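Local coordinates for protein iron Super-Oxide Dismutase (Plasmodium knowlesi, PDB 2AWP) that probably destroys superoxide radicals by converting them to hydrogen peroxide and oxygen with an iron cofactor, as an iron/manganese superoxide dismutase, at residues 98-103 against 132-137; 88-93 against 184-189; 3-8 against 31-36. All blocks are in the same frame, centred on the assembly; numbering follows the deposited sequence.

Contact 1: 98-103 against 132-137; sequences QEDFGS and NKLVIL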
loop_
_atom_site.group_PDB
_atom_site.type_symbol
_atom_site.label_atom_id
_atom_site.label_comp_id
_atom_site.label_asym_id
_atom_site.label_seq_id
_atom_site.Cartn_x
_atom_site.Cartn_y
_atom_site.Cartn_z
ATOM N N GLN A 98 4.410 18.985 -25.245
ATOM C CA GLN A 98 4.349 20.444 -25.480
ATOM C C GLN A 98 2.893 20.889 -25.691
ATOM O O GLN A 98 2.449 21.867 -25.102
ATOM C CB GLN A 98 5.221 20.863 -26.685
ATOM C CG GLN A 98 6.721 20.714 -26.450
ATOM C CD GLN A 98 7.529 20.653 -27.734
ATOM O OE1 GLN A 98 6.968 20.640 -28.843
ATOM N NE2 GLN A 98 8.865 20.613 -27.594
ATOM N N GLU A 99 2.153 20.174 -26.536
ATOM C CA GLU A 99 0.800 20.574 -26.888
ATOM C C GLU A 99 -0.142 20.521 -25.704
ATOM O O GLU A 99 -0.967 21.427 -25.493
ATOM C CB GLU A 99 0.258 19.673 -28.003
ATOM C CG GLU A 99 0.913 19.907 -29.332
ATOM C CD GLU A 99 0.488 18.881 -30.374
ATOM O OE1 GLU A 99 -0.535 18.194 -30.143
ATOM O OE2 GLU A 99 1.178 18.756 -31.411
ATOM N N ASP A 100 -0.018 19.448 -24.913
ATOM C CA ASP A 100 -1.019 19.144 -23.910
ATOM C C ASP A 100 -0.642 19.648 -22.511
ATOM O O ASP A 100 -1.516 19.815 -21.668
ATOM C CB ASP A 100 -1.349 17.625 -23.943
ATOM C CG ASP A 100 -1.967 17.193 -25.274
ATOM O OD1 ASP A 100 -2.369 18.074 -26.082
ATOM O OD2 ASP A 100 -2.027 15.979 -25.542
ATOM N N PHE A 101 0.643 19.911 -22.268
ATOM C CA PHE A 101 1.072 20.441 -20.957
ATOM C C PHE A 101 1.786 21.778 -21.049
ATOM O O PHE A 101 2.030 22.413 -20.024
ATOM C CB PHE A 101 1.950 19.412 -20.176
ATOM C CG PHE A 101 1.241 18.108 -19.891
ATOM C CD1 PHE A 101 0.441 17.970 -18.769
ATOM C CD2 PHE A 101 1.348 17.042 -20.762
ATOM C CE1 PHE A 101 -0.229 16.771 -18.490
ATOM C CE2 PHE A 101 0.666 15.811 -20.504
ATOM C CZ PHE A 101 -0.128 15.688 -19.380
ATOM N N GLY A 102 2.104 22.214 -22.268
ATOM C CA GLY A 102 2.815 23.493 -22.471
ATOM C C GLY A 102 4.317 23.321 -22.532
ATOM O O GLY A 102 5.005 24.001 -23.312
ATOM N N SER A 103 4.843 22.403 -21.707
ATOM C CA SER A 103 6.281 22.131 -21.634
ATOM C C SER A 103 6.519 20.804 -20.934
ATOM O O SER A 103 5.672 20.358 -20.157
ATOM C CB SER A 103 7.007 23.247 -20.869
ATOM O OG SER A 103 6.741 23.240 -19.487
ATOM N N ASN A 132 -8.187 12.134 -27.189
ATOM C CA ASN A 132 -6.899 12.246 -27.905
ATOM C C ASN A 132 -5.932 13.222 -27.215
ATOM O O ASN A 132 -5.063 13.759 -27.868
ATOM C CB ASN A 132 -7.137 12.705 -29.375
ATOM C CG ASN A 132 -6.109 12.137 -30.360
ATOM O OD1 ASN A 132 -5.457 12.886 -31.122
ATOM N ND2 ASN A 132 -5.962 10.810 -30.358
ATOM N N LYS A 133 -6.135 13.502 -25.921
ATOM C CA LYS A 133 -5.242 14.406 -25.174
ATOM C C LYS A 133 -4.457 13.645 -24.115
ATOM O O LYS A 133 -5.038 12.828 -23.381
ATOM C CB LYS A 133 -6.019 15.511 -24.448
ATOM C CG LYS A 133 -6.878 16.436 -25.319
ATOM C CD LYS A 133 -6.113 17.093 -26.424
ATOM C CE LYS A 133 -6.867 18.354 -26.901
ATOM N NZ LYS A 133 -6.180 18.931 -28.064
ATOM N N LEU A 134 -3.168 13.969 -23.972
ATOM C CA LEU A 134 -2.374 13.435 -22.846
ATOM C C LEU A 134 -2.833 14.031 -21.528
ATOM O O LEU A 134 -2.932 15.239 -21.374
ATOM C CB LEU A 134 -0.865 13.705 -23.003
ATOM C CG LEU A 134 -0.106 12.979 -24.118
ATOM C CD1 LEU A 134 1.392 13.363 -24.079
ATOM C CD2 LEU A 134 -0.289 11.478 -24.049
ATOM N N VAL A 135 -3.087 13.166 -20.558
ATOM C CA VAL A 135 -3.373 13.625 -19.223
ATOM C C VAL A 135 -2.635 12.738 -18.200
ATOM O O VAL A 135 -2.140 11.649 -18.536
ATOM C CB VAL A 135 -4.900 13.654 -18.951
ATOM C CG1 VAL A 135 -5.643 14.624 -19.961
ATOM C CG2 VAL A 135 -5.499 12.241 -18.962
ATOM N N ILE A 136 -2.603 13.196 -16.960
ATOM C CA ILE A 136 -2.062 12.431 -15.853
ATOM C C ILE A 136 -3.224 11.872 -15.042
ATOM O O ILE A 136 -4.154 12.599 -14.716
ATOM C CB ILE A 136 -1.182 13.310 -14.915
ATOM C CG1 ILE A 136 0.071 13.789 -15.627
ATOM C CG2 ILE A 136 -0.802 12.544 -13.658
ATOM C CD1 ILE A 136 0.681 15.052 -14.962
ATOM N N LEU A 137 -3.156 10.583 -14.731
ATOM C CA LEU A 137 -4.163 9.913 -13.922
ATOM C C LEU A 137 -3.457 9.135 -12.824
ATOM O O LEU A 137 -2.282 8.810 -12.947
ATOM C CB LEU A 137 -4.979 8.910 -14.775
ATOM C CG LEU A 137 -5.874 9.442 -15.917
ATOM C CD1 LEU A 137 -6.589 8.264 -16.594
ATOM C CD2 LEU A 137 -6.892 10.494 -15.427
HETATM O O HOH W 1 -3.423 17.702 -20.758
HETATM O O HOH W 2 -4.083 20.094 -26.393
#
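Asp100, in the last turn of helix 92-101, takes the backbone N-H of Leu134 where strand 134-140 begins. The bond from Leu134 N to Asp100 OD2 is 2.8 Å long and nearly straight at the hydrogen (167°), although the donor stands above the carboxylate plane. Leu134 CB also lies against Asp100 OD2 and, at 3.6 Å, against Phe101 CE2. The far end of the Phe101 ring reaches the strand obliquely: Phe101 CZ is 3.5 Å from Leu134 O, and Phe101 CE1 is 4.0 Å from Ile136 CD1. With CG anti to its carbonyl carbon (chi1 -60°), Phe101 swings the ring across to the strand.

Two waters complete the seam. One donates to both Asp100 O and Leu134 O. The other donates to Asp100 OD1 and accepts from Lys133 NZ, so these two atoms, 4.4 Å apart, are joined through water and not by a direct salt bridge.

Lys96, one turn before Asp100, donates to Asn132 O. Outward, Phe101 meets Phe107 of helix 104-117. The helix end thus lies against edge strand 134-140 of the three-stranded antiparallel sheet, with Phe101 also reaching Leu126 of central strand 122-129.

Contact 2: 88-93 against 184-189; sequences EPHGEI and NWNFAN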
loop_
_atom_site.group_PDB
_atom_site.type_symbol
_atom_site.label_atom_id
_atom_site.label_comp_id
_atom_site.label_asym_id
_atom_site.label_seq_id
_atom_site.Cartn_x
_atom_site.Cartn_y
_atom_site.Cartn_z
ATOM N N GLU A 88 15.146 14.634 -21.415
ATOM C CA GLU A 88 14.041 15.299 -22.094
ATOM C C GLU A 88 13.361 14.298 -22.993
ATOM O O GLU A 88 14.047 13.441 -23.590
ATOM C CB GLU A 88 14.568 16.417 -23.012
ATOM C CG GLU A 88 15.078 17.635 -22.299
ATOM C CD GLU A 88 13.992 18.415 -21.602
ATOM O OE1 GLU A 88 12.915 18.682 -22.205
ATOM O OE2 GLU A 88 14.227 18.770 -20.443
ATOM N N PRO A 89 12.032 14.418 -23.161
ATOM C CA PRO A 89 11.418 13.540 -24.166
ATOM C C PRO A 89 11.965 13.829 -25.566
ATOM O O PRO A 89 12.531 14.891 -25.796
ATOM C CB PRO A 89 9.913 13.881 -24.086
ATOM C CG PRO A 89 9.807 15.105 -23.348
ATOM C CD PRO A 89 11.045 15.286 -22.502
ATOM N N HIS A 90 11.788 12.891 -26.493
ATOM C CA HIS A 90 12.241 13.087 -27.859
ATOM C C HIS A 90 11.285 12.320 -28.762
ATOM O O HIS A 90 10.562 11.434 -28.285
ATOM C CB HIS A 90 13.684 12.588 -28.023
ATOM C CG HIS A 90 13.923 11.226 -27.457
ATOM N ND1 HIS A 90 13.699 10.072 -28.175
ATOM C CD2 HIS A 90 14.370 10.831 -26.239
ATOM C CE1 HIS A 90 13.980 9.023 -27.420
ATOM N NE2 HIS A 90 14.392 9.456 -26.240
ATOM N N GLY A 91 11.258 12.659 -30.051
ATOM C CA GLY A 91 10.317 12.007 -30.950
ATOM C C GLY A 91 8.906 12.523 -30.705
ATOM O O GLY A 91 8.714 13.587 -30.149
ATOM N N GLU A 92 7.924 11.744 -31.103
ATOM C CA GLU A 92 6.523 12.183 -31.118
ATOM C C GLU A 92 5.983 12.676 -29.767
ATOM O O GLU A 92 5.275 13.681 -29.704
ATOM C CB GLU A 92 5.650 11.065 -31.690
ATOM C CG GLU A 92 4.956 11.472 -32.987
ATOM C CD GLU A 92 5.890 11.561 -34.194
ATOM O OE1 GLU A 92 6.465 10.521 -34.588
ATOM O OE2 GLU A 92 6.036 12.670 -34.766
ATOM N N ILE A 93 6.363 11.976 -28.694
ATOM C CA ILE A 93 5.952 12.313 -27.335
ATOM C C ILE A 93 6.412 13.704 -26.839
ATOM O O ILE A 93 5.725 14.360 -26.070
ATOM C CB ILE A 93 6.360 11.180 -26.317
ATOM C CG1 ILE A 93 5.719 11.419 -24.942
ATOM C CG2 ILE A 93 7.893 11.092 -26.156
ATOM C CD1 ILE A 93 4.213 11.225 -24.950
ATOM N N ASN A 184 11.576 6.009 -20.000
ATOM C CA ASN A 184 11.890 5.511 -21.319
ATOM C C ASN A 184 10.953 6.124 -22.349
ATOM O O ASN A 184 9.845 5.623 -22.538
ATOM C CB ASN A 184 11.699 3.997 -21.322
ATOM C CG ASN A 184 12.245 3.344 -22.550
ATOM O OD1 ASN A 184 12.347 3.961 -23.613
ATOM N ND2 ASN A 184 12.579 2.064 -22.424
ATOM N N TRP A 185 11.424 7.172 -23.024
ATOM C CA TRP A 185 10.631 7.879 -24.041
ATOM C C TRP A 185 10.429 7.047 -25.296
ATOM O O TRP A 185 9.434 7.222 -25.992
ATOM C CB TRP A 185 11.287 9.212 -24.383
ATOM C CG TRP A 185 11.449 10.092 -23.173
ATOM C CD1 TRP A 185 12.639 10.503 -22.587
ATOM C CD2 TRP A 185 10.403 10.647 -22.382
ATOM N NE1 TRP A 185 12.379 11.307 -21.498
ATOM C CE2 TRP A 185 11.018 11.415 -21.351
ATOM C CE3 TRP A 185 8.994 10.592 -22.448
ATOM C CZ2 TRP A 185 10.267 12.110 -20.386
ATOM C CZ3 TRP A 185 8.250 11.289 -21.493
ATOM C CH2 TRP A 185 8.892 12.049 -20.483
ATOM N N ASN A 186 11.350 6.122 -25.575
ATOM C CA ASN A 186 11.139 5.212 -26.695
ATOM C C ASN A 186 9.882 4.374 -26.467
ATOM O O ASN A 186 9.078 4.193 -27.389
ATOM C CB ASN A 186 12.368 4.322 -26.972
ATOM C CG ASN A 186 13.621 5.129 -27.189
ATOM O OD1 ASN A 186 13.615 6.099 -27.940
ATOM N ND2 ASN A 186 14.701 4.764 -26.496
ATOM N N PHE A 187 9.715 3.853 -25.250
ATOM C CA PHE A 187 8.471 3.145 -24.898
ATOM C C PHE A 187 7.238 4.038 -25.037
ATOM O O PHE A 187 6.226 3.612 -25.614
ATOM C CB PHE A 187 8.522 2.545 -23.473
ATOM C CG PHE A 187 7.407 1.544 -23.188
ATOM C CD1 PHE A 187 7.219 0.425 -24.017
ATOM C CD2 PHE A 187 6.570 1.706 -22.061
ATOM C CE1 PHE A 187 6.211 -0.530 -23.745
ATOM C CE2 PHE A 187 5.539 0.789 -21.788
ATOM C CZ PHE A 187 5.356 -0.341 -22.641
ATOM N N ALA A 188 7.306 5.261 -24.499
ATOM C CA ALA A 188 6.181 6.204 -24.595
ATOM C C ALA A 188 5.765 6.414 -26.076
ATOM O O ALA A 188 4.573 6.486 -26.396
ATOM C CB ALA A 188 6.570 7.537 -23.994
ATOM N N ASN A 189 6.765 6.533 -26.947
ATOM C CA ASN A 189 6.565 6.773 -28.389
ATOM C C ASN A 189 5.874 5.607 -29.049
ATOM O O ASN A 189 4.974 5.782 -29.853
ATOM C CB ASN A 189 7.904 7.050 -29.065
ATOM C CG ASN A 189 8.284 8.501 -28.985
ATOM O OD1 ASN A 189 7.422 9.358 -28.903
ATOM N ND2 ASN A 189 9.573 8.787 -29.012
HETATM O O HOH W 3 14.524 7.439 -23.819
#
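Trp185, in the first turn of helix 185-196, carries Pro89 over one face of its indole. Asn184, just before it, is the N-cap: its OD1 accepts from Phe187 N, which comes from above the carbonyl plane. Pro89 CA stands 3.4 Å from the centroid of the Trp185 five-membered ring, almost exactly on the ring normal, a CH-pi contact. Pro89 CB extends the cover toward the six-membered ring, at 3.7 Å from Trp185 CD2. Ile93 CG2 approaches the same indole obliquely, 3.9 Å from Trp185 CE3, while Trp185 NE1 is hydrogen-bonded to Gly87 O. Trp185 CB in turn lies over a face of the His90 imidazole, and a water bridges His90 NE2 and Trp185 N.

Next along the helix, Asn186 brings OD1 to the edge of the His90 ring, near its plane and 3.0 Å from His90 CE1, with ring and amide planes 60° apart. Ala188 offers its methyl to Ile93 CG1.

Asn189 uses both ends of its amide. Asn189 ND2 donates to His90 O at 2.9 Å, with that oxygen in the amide plane. Asn189 OD1 accepts from Ile93 N at 2.8 Å, in the carbonyl plane and with a C=O...N angle of 157°. The two bonds hold the amide's rotation and tie it to the backbone on both sides of Gly91, whose CA is 3.8 Å from Asn189 ND2.

Trp185 also touches Phe107 of helix 104-117 and Leu155 of strand 151-158. This is packing within the alpha/beta C-terminal domain of the iron/manganese superoxide dismutase fold: its last helix is fastened to the entry of helix 92-101, away from the probable iron site.

Contact 3: 3-8 against 31-36; sequences IILPKL and HHAGYV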
loop_
_atom_site.group_PDB
_atom_site.type_symbol
_atom_site.label_atom_id
_atom_site.label_comp_id
_atom_site.label_asym_id
_atom_site.label_seq_id
_atom_site.Cartn_x
_atom_site.Cartn_y
_atom_site.Cartn_z
ATOM N N ILE A 3 0.245 -18.313 -18.065
ATOM C CA ILE A 3 0.807 -16.935 -18.005
ATOM C C ILE A 3 2.303 -16.986 -17.658
ATOM O O ILE A 3 2.704 -17.592 -16.664
ATOM C CB ILE A 3 0.029 -15.981 -17.023
ATOM C CG1 ILE A 3 -1.493 -16.016 -17.261
ATOM C CG2 ILE A 3 0.570 -14.523 -17.086
ATOM C CD1 ILE A 3 -1.957 -15.377 -18.550
ATOM N N ILE A 4 3.116 -16.356 -18.499
ATOM C CA ILE A 4 4.563 -16.303 -18.294
ATOM C C ILE A 4 5.018 -14.901 -17.939
ATOM O O ILE A 4 4.620 -13.938 -18.599
ATOM C CB ILE A 4 5.347 -16.783 -19.560
ATOM C CG1 ILE A 4 4.996 -18.258 -19.875
ATOM C CG2 ILE A 4 6.872 -16.605 -19.370
ATOM C CD1 ILE A 4 5.401 -18.745 -21.304
ATOM N N LEU A 5 5.863 -14.790 -16.912
ATOM C CA LEU A 5 6.530 -13.521 -16.548
ATOM C C LEU A 5 7.424 -12.988 -17.695
ATOM O O LEU A 5 8.428 -13.603 -18.039
ATOM C CB LEU A 5 7.368 -13.701 -15.266
ATOM C CG LEU A 5 8.059 -12.435 -14.722
ATOM C CD1 LEU A 5 7.024 -11.383 -14.267
ATOM C CD2 LEU A 5 9.094 -12.745 -13.579
ATOM N N PRO A 6 7.059 -11.840 -18.297
ATOM C CA PRO A 6 7.942 -11.313 -19.327
ATOM C C PRO A 6 9.255 -10.865 -18.760
ATOM O O PRO A 6 9.306 -10.320 -17.654
ATOM C CB PRO A 6 7.164 -10.115 -19.891
ATOM C CG PRO A 6 5.754 -10.418 -19.579
ATOM C CD PRO A 6 5.831 -11.034 -18.185
ATOM N N LYS A 7 10.319 -11.110 -19.514
ATOM C CA LYS A 7 11.657 -10.653 -19.138
ATOM C C LYS A 7 11.751 -9.133 -19.060
ATOM O O LYS A 7 11.100 -8.404 -19.826
ATOM C CB LYS A 7 12.698 -11.179 -20.149
ATOM C CG LYS A 7 12.940 -12.683 -20.084
ATOM C CD LYS A 7 13.665 -13.026 -18.791
ATOM C CE LYS A 7 14.152 -14.464 -18.765
ATOM N NZ LYS A 7 15.334 -14.620 -17.851
ATOM N N LEU A 8 12.575 -8.670 -18.127
ATOM C CA LEU A 8 13.124 -7.311 -18.167
ATOM C C LEU A 8 13.971 -7.125 -19.422
ATOM O O LEU A 8 14.675 -8.043 -19.851
ATOM C CB LEU A 8 13.998 -7.041 -16.940
ATOM C CG LEU A 8 13.426 -7.088 -15.514
ATOM C CD1 LEU A 8 14.519 -6.807 -14.531
ATOM C CD2 LEU A 8 12.279 -6.097 -15.268
ATOM N N HIS A 31 7.882 -9.916 -5.926
ATOM C CA HIS A 31 6.544 -9.367 -6.159
ATOM C C HIS A 31 5.950 -9.733 -7.517
ATOM O O HIS A 31 4.904 -10.397 -7.579
ATOM C CB HIS A 31 6.511 -7.825 -5.909
ATOM C CG HIS A 31 6.755 -7.444 -4.475
ATOM N ND1 HIS A 31 5.786 -7.560 -3.494
ATOM C CD2 HIS A 31 7.867 -6.981 -3.848
ATOM C CE1 HIS A 31 6.270 -7.123 -2.344
ATOM N NE2 HIS A 31 7.529 -6.765 -2.530
ATOM N N HIS A 32 6.623 -9.345 -8.600
ATOM C CA HIS A 32 6.094 -9.505 -9.961
ATOM C C HIS A 32 5.934 -11.010 -10.293
ATOM O O HIS A 32 4.863 -11.485 -10.742
ATOM C CB HIS A 32 7.016 -8.784 -10.979
ATOM C CG HIS A 32 6.368 -8.501 -12.312
ATOM N ND1 HIS A 32 6.987 -7.753 -13.293
ATOM C CD2 HIS A 32 5.176 -8.893 -12.833
ATOM C CE1 HIS A 32 6.200 -7.688 -14.354
ATOM N NE2 HIS A 32 5.099 -8.375 -14.102
ATOM N N ALA A 33 6.985 -11.773 -10.013
ATOM C CA ALA A 33 6.930 -13.228 -10.242
ATOM C C ALA A 33 5.776 -13.856 -9.461
ATOM O O ALA A 33 5.067 -14.739 -9.970
ATOM C CB ALA A 33 8.267 -13.870 -9.846
ATOM N N GLY A 34 5.614 -13.390 -8.218
ATOM C CA GLY A 34 4.556 -13.796 -7.309
ATOM C C GLY A 34 3.139 -13.596 -7.818
ATOM O O GLY A 34 2.267 -14.451 -7.569
ATOM N N TYR A 35 2.882 -12.463 -8.495
ATOM C CA TYR A 35 1.568 -12.217 -9.091
ATOM C C TYR A 35 1.276 -13.182 -10.259
ATOM O O TYR A 35 0.142 -13.627 -10.408
ATOM C CB TYR A 35 1.461 -10.807 -9.627
ATOM C CG TYR A 35 1.499 -9.692 -8.584
ATOM C CD1 TYR A 35 0.524 -9.608 -7.590
ATOM C CD2 TYR A 35 2.455 -8.684 -8.668
ATOM C CE1 TYR A 35 0.529 -8.576 -6.647
ATOM C CE2 TYR A 35 2.486 -7.625 -7.724
ATOM C CZ TYR A 35 1.519 -7.572 -6.732
ATOM O OH TYR A 35 1.543 -6.531 -5.823
ATOM N N VAL A 36 2.292 -13.461 -11.087
ATOM C CA VAL A 36 2.199 -14.497 -12.129
ATOM C C VAL A 36 1.883 -15.886 -11.530
ATOM O O VAL A 36 0.921 -16.519 -11.953
ATOM C CB VAL A 36 3.460 -14.551 -13.023
ATOM C CG1 VAL A 36 3.423 -15.728 -14.000
ATOM C CG2 VAL A 36 3.634 -13.252 -13.814
#
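The His32 imidazole has Leu5 CD1 over the centre of one face, 3.4 Å from the ring centroid and 11° off its normal, a close CH-pi contact. His32 CD2 and CG are the ring atoms nearest that methyl. The ring also meets those of Trp78 and His74, and His32 ND1 is hydrogen-bonded to Trp78 NE1, while NE2 has a weak bond to Ile71 O. The ND1 bond, with the weak one at NE2, probably limits rotation of the ring.

Leu5 gets there by placing CG anti to the backbone N (chi1 -177°), which sends its branched end toward the helix. Leu5 CD2 takes the other direction and settles 4.0 Å from Ala33 CB, and Leu5 CD1 is also 3.9 Å from Val36 CG2. Leu5 thereby spans one turn of the helix, from His32 to Val36.

The helix is 21-43 of the alpha-hairpin domain, whose partner helix 62-79 supplies Trp78, Ile71 and His74. His74 is probably an iron ligand, as in a close relative, which would put His32 in the second shell of the iron, its side chain about 3 Å from that of His74 at the nearest atoms.

One turn on from His32, Val36 CG1 lies 3.3 Å from Ile3 O, and Ile3 CG2 is a looser neighbour of Val36 CG1 at 4.4 Å. Ile3 O is also hydrogen-bonded to Asn40 ND2, and Pro6 O to Tyr28 OH.

Contacts 1 and 2 share helix 92-101, one at its end and the other at its start, and all four segments belong to the C-terminal domain. Their centres are about 13 Å apart, and they touch directly where Leu134 CD1 packs 3.6 Å from Ile93 CD1. In sequence, contact 1 falls wholly between the two segments of contact 2. Contact 3 belongs to the alpha-hairpin domain and closes earlier in the chain; its centre is about 25 Å from that of contact 2 and about 31 Å from that of contact 1, on the opposite side of the chain's centre from the latter. Contact 3 alone borders the probable iron ligands, the side chain of His32 lying about 6 Å from that of His27 at the nearest atoms.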